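Local coordinates for protein berberine bridge enzyme-like 28 (Arabidopsis thaliana, PDB 5D79) that is an FAD-dependent plant oxidoreductase of the berberine bridge enzyme-like family, secreted and involved in adaptation to salt stress, at residues P466-D475 / W495-N503. Sequence-based numbering, arbitrary orientation.
Sequences PRGAYVNFKD and WGVKYFKNN. With FAD (flavin-adenine dinucleotide), chain E.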
loop_
_atom_site.group_PDB
_atom_site.type_symbol
_atom_site.label_atom_id
_atom_site.label_comp_id
_atom_site.label_asym_id
_atom_site.label_seq_id
_atom_site.Cartn_x
_atom_site.Cartn_y
_atom_site.Cartn_z
ATOM N N PRO A 466 12.033 -17.346 4.720
ATOM C CA PRO A 466 11.012 -16.735 5.579
ATOM C C PRO A 466 9.623 -16.776 4.943
ATOM O O PRO A 466 9.503 -16.906 3.719
ATOM C CB PRO A 466 11.490 -15.296 5.707
ATOM C CG PRO A 466 12.053 -15.029 4.344
ATOM C CD PRO A 466 12.696 -16.334 3.875
ATOM N N ARG A 467 8.590 -16.667 5.773
ATOM C CA ARG A 467 7.232 -16.466 5.282
ATOM C C ARG A 467 7.090 -15.025 4.785
ATOM O O ARG A 467 7.081 -14.084 5.580
ATOM C CB ARG A 467 6.204 -16.774 6.378
ATOM C CG ARG A 467 4.742 -16.703 5.926
ATOM C CD ARG A 467 3.815 -17.255 7.003
ATOM N NE ARG A 467 2.431 -17.357 6.536
ATOM C CZ ARG A 467 1.457 -18.014 7.168
ATOM N NH1 ARG A 467 1.697 -18.640 8.311
ATOM N NH2 ARG A 467 0.238 -18.046 6.654
ATOM N N GLY A 468 6.996 -14.849 3.469
ATOM C CA GLY A 468 6.956 -13.512 2.896
ATOM C C GLY A 468 5.744 -12.665 3.261
ATOM O O GLY A 468 4.630 -13.164 3.377
ATOM N N ALA A 469 5.985 -11.365 3.428
ATOM C CA ALA A 469 4.946 -10.386 3.746
ATOM C C ALA A 469 5.160 -9.065 2.978
ATOM O O ALA A 469 6.298 -8.646 2.728
ATOM C CB ALA A 469 4.914 -10.128 5.266
ATOM N N TYR A 470 4.061 -8.409 2.612
ATOM C CA TYR A 470 4.103 -7.116 1.921
ATOM C C TYR A 470 4.091 -5.918 2.909
ATOM O O TYR A 470 3.131 -5.738 3.669
ATOM C CB TYR A 470 2.919 -7.034 0.945
ATOM C CG TYR A 470 2.845 -5.788 0.080
ATOM C CD1 TYR A 470 3.997 -5.121 -0.352
ATOM C CD2 TYR A 470 1.608 -5.280 -0.312
ATOM C CE1 TYR A 470 3.901 -3.980 -1.149
ATOM C CE2 TYR A 470 1.513 -4.151 -1.085
ATOM C CZ TYR A 470 2.655 -3.515 -1.507
ATOM O OH TYR A 470 2.519 -2.395 -2.276
ATOM N N VAL A 471 5.147 -5.098 2.874
ATOM C CA VAL A 471 5.359 -4.043 3.879
ATOM C C VAL A 471 4.295 -2.950 3.820
ATOM O O VAL A 471 4.072 -2.247 4.811
ATOM C CB VAL A 471 6.780 -3.393 3.759
ATOM C CG1 VAL A 471 6.836 -2.299 2.679
ATOM C CG2 VAL A 471 7.221 -2.829 5.106
ATOM N N ASN A 472 3.626 -2.823 2.679
ATOM C CA ASN A 472 2.504 -1.894 2.566
ATOM C C ASN A 472 1.259 -2.426 3.277
ATOM O O ASN A 472 0.316 -1.684 3.524
ATOM C CB ASN A 472 2.190 -1.584 1.098
ATOM C CG ASN A 472 2.898 -0.330 0.602
ATOM O OD1 ASN A 472 3.326 0.508 1.391
ATOM N ND2 ASN A 472 3.008 -0.194 -0.705
ATOM N N PHE A 473 1.259 -3.713 3.614
ATOM C CA PHE A 473 0.245 -4.254 4.523
ATOM C C PHE A 473 0.887 -4.483 5.903
ATOM O O PHE A 473 1.101 -5.624 6.303
ATOM C CB PHE A 473 -0.360 -5.570 3.987
ATOM C CG PHE A 473 -1.090 -5.437 2.659
ATOM C CD1 PHE A 473 -1.781 -4.276 2.327
ATOM C CD2 PHE A 473 -1.083 -6.484 1.739
ATOM C CE1 PHE A 473 -2.454 -4.160 1.101
ATOM C CE2 PHE A 473 -1.742 -6.375 0.512
ATOM C CZ PHE A 473 -2.429 -5.212 0.195
ATOM N N LYS A 474 1.214 -3.405 6.615
ATOM C CA LYS A 474 1.906 -3.520 7.905
ATOM C C LYS A 474 1.141 -4.394 8.912
ATOM O O LYS A 474 -0.071 -4.243 9.092
ATOM C CB LYS A 474 2.162 -2.134 8.518
ATOM C CG LYS A 474 3.590 -1.618 8.366
ATOM C CD LYS A 474 3.823 -0.424 9.276
ATOM C CE LYS A 474 4.789 0.589 8.660
ATOM N NZ LYS A 474 4.765 1.888 9.408
ATOM N N ASP A 475 1.865 -5.309 9.557
ATOM C CA ASP A 475 1.266 -6.261 10.481
ATOM C C ASP A 475 2.150 -6.450 11.730
ATOM O O ASP A 475 3.179 -7.128 11.702
ATOM C CB ASP A 475 1.019 -7.592 9.755
ATOM C CG ASP A 475 0.237 -8.595 10.594
ATOM O OD1 ASP A 475 -0.335 -8.221 11.653
ATOM O OD2 ASP A 475 0.200 -9.773 10.173
ATOM N N TRP A 495 11.030 -9.762 11.658
ATOM C CA TRP A 495 10.039 -9.410 10.634
ATOM C C TRP A 495 10.711 -8.829 9.384
ATOM O O TRP A 495 10.164 -8.909 8.288
ATOM C CB TRP A 495 8.996 -8.424 11.189
ATOM C CG TRP A 495 9.586 -7.165 11.742
ATOM C CD1 TRP A 495 9.880 -6.026 11.051
ATOM C CD2 TRP A 495 9.961 -6.918 13.103
ATOM N NE1 TRP A 495 10.420 -5.088 11.898
ATOM C CE2 TRP A 495 10.476 -5.611 13.163
ATOM C CE3 TRP A 495 9.909 -7.677 14.275
ATOM C CZ2 TRP A 495 10.942 -5.049 14.343
ATOM C CZ3 TRP A 495 10.363 -7.116 15.445
ATOM C CH2 TRP A 495 10.875 -5.814 15.474
ATOM N N GLY A 496 11.903 -8.265 9.549
ATOM C CA GLY A 496 12.662 -7.717 8.437
ATOM C C GLY A 496 12.842 -8.643 7.242
ATOM O O GLY A 496 12.646 -8.236 6.087
ATOM N N VAL A 497 13.218 -9.891 7.511
ATOM C CA VAL A 497 13.399 -10.869 6.442
ATOM C C VAL A 497 12.051 -11.340 5.840
ATOM O O VAL A 497 12.000 -11.875 4.728
ATOM C CB VAL A 497 14.210 -12.072 6.937
ATOM C CG1 VAL A 497 15.543 -11.595 7.500
ATOM C CG2 VAL A 497 13.443 -12.834 7.985
ATOM N N LYS A 498 10.953 -11.118 6.559
ATOM C CA LYS A 498 9.639 -11.476 6.043
ATOM C C LYS A 498 9.178 -10.452 4.988
ATOM O O LYS A 498 8.698 -10.800 3.905
ATOM C CB LYS A 498 8.636 -11.577 7.197
ATOM C CG LYS A 498 9.013 -12.591 8.274
ATOM C CD LYS A 498 7.959 -12.594 9.373
ATOM C CE LYS A 498 8.202 -13.702 10.396
ATOM N NZ LYS A 498 7.149 -13.695 11.453
ATOM N N TYR A 499 9.365 -9.181 5.312
ATOM C CA TYR A 499 9.029 -8.089 4.414
ATOM C C TYR A 499 9.998 -7.965 3.240
ATOM O O TYR A 499 9.583 -7.672 2.123
ATOM C CB TYR A 499 9.038 -6.771 5.174
ATOM C CG TYR A 499 7.900 -6.499 6.122
ATOM C CD1 TYR A 499 6.590 -6.852 5.814
ATOM C CD2 TYR A 499 8.132 -5.818 7.315
ATOM C CE1 TYR A 499 5.542 -6.557 6.697
ATOM C CE2 TYR A 499 7.092 -5.516 8.192
ATOM C CZ TYR A 499 5.807 -5.883 7.879
ATOM O OH TYR A 499 4.804 -5.581 8.762
ATOM N N PHE A 500 11.294 -8.158 3.503
ATOM C CA PHE A 500 12.324 -7.795 2.539
ATOM C C PHE A 500 13.262 -8.918 2.111
ATOM O O PHE A 500 14.099 -8.708 1.229
ATOM C CB PHE A 500 13.157 -6.656 3.106
ATOM C CG PHE A 500 12.353 -5.439 3.426
ATOM C CD1 PHE A 500 11.732 -4.727 2.416
ATOM C CD2 PHE A 500 12.218 -5.005 4.729
ATOM C CE1 PHE A 500 10.996 -3.611 2.694
ATOM C CE2 PHE A 500 11.478 -3.882 5.010
ATOM C CZ PHE A 500 10.865 -3.184 3.986
ATOM N N LYS A 501 13.124 -10.088 2.737
ATOM C CA LYS A 501 13.945 -11.278 2.455
ATOM C C LYS A 501 15.447 -10.972 2.370
ATOM O O LYS A 501 16.019 -10.455 3.324
ATOM C CB LYS A 501 13.458 -11.968 1.179
ATOM C CG LYS A 501 12.015 -12.453 1.292
ATOM C CD LYS A 501 11.753 -13.659 0.407
ATOM C CE LYS A 501 10.559 -14.449 0.908
ATOM N NZ LYS A 501 9.909 -15.211 -0.192
ATOM N N ASN A 502 16.087 -11.278 1.245
ATOM C CA ASN A 502 17.539 -11.092 1.137
ATOM C C ASN A 502 17.961 -9.628 1.032
ATOM O O ASN A 502 19.147 -9.306 1.100
ATOM C CB ASN A 502 18.082 -11.872 -0.058
ATOM C CG ASN A 502 17.790 -13.353 0.047
ATOM O OD1 ASN A 502 17.995 -13.954 1.093
ATOM N ND2 ASN A 502 17.279 -13.941 -1.027
ATOM N N ASN A 503 16.982 -8.743 0.875
ATOM C CA ASN A 503 17.243 -7.313 0.784
ATOM C C ASN A 503 17.397 -6.650 2.144
ATOM O O ASN A 503 17.751 -5.474 2.224
ATOM C CB ASN A 503 16.120 -6.615 0.017
ATOM C CG ASN A 503 16.192 -6.844 -1.480
ATOM O OD1 ASN A 503 17.273 -7.084 -2.043
ATOM N ND2 ASN A 503 15.045 -6.739 -2.142
HETATM P PA FAD E . 0.298 6.654 5.602
HETATM O O1A FAD E . -0.323 6.108 6.863
HETATM O O2A FAD E . 0.202 8.159 5.502
HETATM O O5B FAD E . 1.826 6.142 5.487
HETATM C C5B FAD E . 2.168 4.783 5.723
HETATM C C4B FAD E . 3.639 4.602 6.121
HETATM O O4B FAD E . 4.458 5.334 5.227
HETATM C C3B FAD E . 3.902 5.132 7.523
HETATM O O3B FAD E . 4.859 4.342 8.196
HETATM C C2B FAD E . 4.431 6.532 7.263
HETATM O O2B FAD E . 5.293 6.987 8.291
HETATM C C1B FAD E . 5.114 6.391 5.906
HETATM N N9A FAD E . 5.106 7.621 5.084
HETATM C C8A FAD E . 4.035 8.271 4.512
HETATM N N7A FAD E . 4.503 9.348 3.828
HETATM C C5A FAD E . 5.851 9.395 3.952
HETATM C C6A FAD E . 6.830 10.265 3.472
HETATM N N6A FAD E . 6.545 11.158 2.532
HETATM N N1A FAD E . 8.157 10.038 3.779
HETATM C C2A FAD E . 8.513 8.953 4.549
HETATM N N3A FAD E . 7.539 8.098 5.025
HETATM C C4A FAD E . 6.235 8.311 4.734
HETATM N N1 FAD E . -1.414 -1.189 -1.264
HETATM C C2 FAD E . -1.144 -1.822 -2.465
HETATM O O2 FAD E . -0.013 -1.771 -2.961
HETATM N N3 FAD E . -2.165 -2.500 -3.122
HETATM C C4 FAD E . -3.445 -2.557 -2.595
HETATM O O4 FAD E . -4.348 -3.068 -3.259
HETATM C C4X FAD E . -3.717 -1.899 -1.395
HETATM N N5 FAD E . -5.010 -1.818 -0.902
HETATM C C5X FAD E . -5.300 -0.912 0.107
HETATM C C6 FAD E . -6.616 -0.618 0.459
HETATM C C7 FAD E . -6.892 0.291 1.483
HETATM C C7M FAD E . -8.312 0.590 1.861
HETATM C C8 FAD E . -5.847 0.951 2.133
HETATM C C8M FAD E . -6.114 1.914 3.253
HETATM C C9 FAD E . -4.534 0.656 1.784
HETATM C C9A FAD E . -4.255 -0.308 0.811
HETATM N N10 FAD E . -2.948 -0.632 0.483
HETATM C C10 FAD E . -2.693 -1.190 -0.754
HETATM C "C1'" FAD E . -1.826 -0.307 1.421
HETATM C "C2'" FAD E . -1.210 1.058 1.182
HETATM O "O2'" FAD E . -0.557 1.058 -0.068
HETATM C "C3'" FAD E . -0.233 1.327 2.321
HETATM O "O3'" FAD E . -0.969 1.436 3.520
HETATM C "C4'" FAD E . 0.518 2.623 2.136
HETATM O "O4'" FAD E . 1.719 2.582 2.860
HETATM C "C5'" FAD E . -0.296 3.760 2.711
HETATM O "O5'" FAD E . 0.231 4.978 2.239
HETATM P P FAD E . -0.422 6.331 2.798
HETATM O O1P FAD E . 0.439 7.508 2.423
HETATM O O2P FAD E . -1.831 6.501 2.287
HETATM O O3P FAD E . -0.473 5.961 4.368
HETATM O O HOH W 1 10.713 -17.867 1.205
HETATM O O HOH W 2 7.565 -5.801 1.248
#
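The ring of Y499 projects from the last turn of helix 488-500 into the bend of the chain at A469-D475, with the methyl of A469, the backbone and side chain of V471 and the start of K474 around it. V471 CG2 lies over one face in a CH-pi contact, 3.9 Å from the ring centroid and 13° off its normal. This branch lies anti to the backbone N of V471 and also touches F500 CZ, 3.8 Å away, meeting that ring obliquely, so one methyl plugs the notch between two aromatic rings. From the other side of the Y499 ring plane A469 CB approaches Y499 CD1 at 3.7 Å, and the tyrosine CA sends a CA-H...O contact to A469 O. At the far end of the ring, D475 N donates an almost straight bond (170°) of 3.1 Å to Y499 OH, which is also hydrogen-bonded to Q524. The loop belongs to the berberine-like C-terminal region of this flavoenzyme family, and its type I turn Y470-F473 also faces FAD: Y470 OH donates to flavin O2 and N472 OD1 accepts from ribityl O4', while K474, just after the turn, donates through NZ to O3B of the adenosine ribose. Without the ring at Y499, as with an alanine there, V471 CG2 would probably face a gap, and D475 N and Q524 would lose the phenolic oxygen they share. One residue earlier on the helix, K498 O accepts from A469 N at 2.8 Å, the N-H coming from above the carbonyl plane, and G468 CA makes a CA-H...O contact with the same oxygen. The P466 ring nestles between V497 and K501, its CG 3.2 Å from V497 O and 3.8 Å from K501 CE. Water 1 bridges P466 O and K501 NZ; water 2 links V471 N to Y499 O.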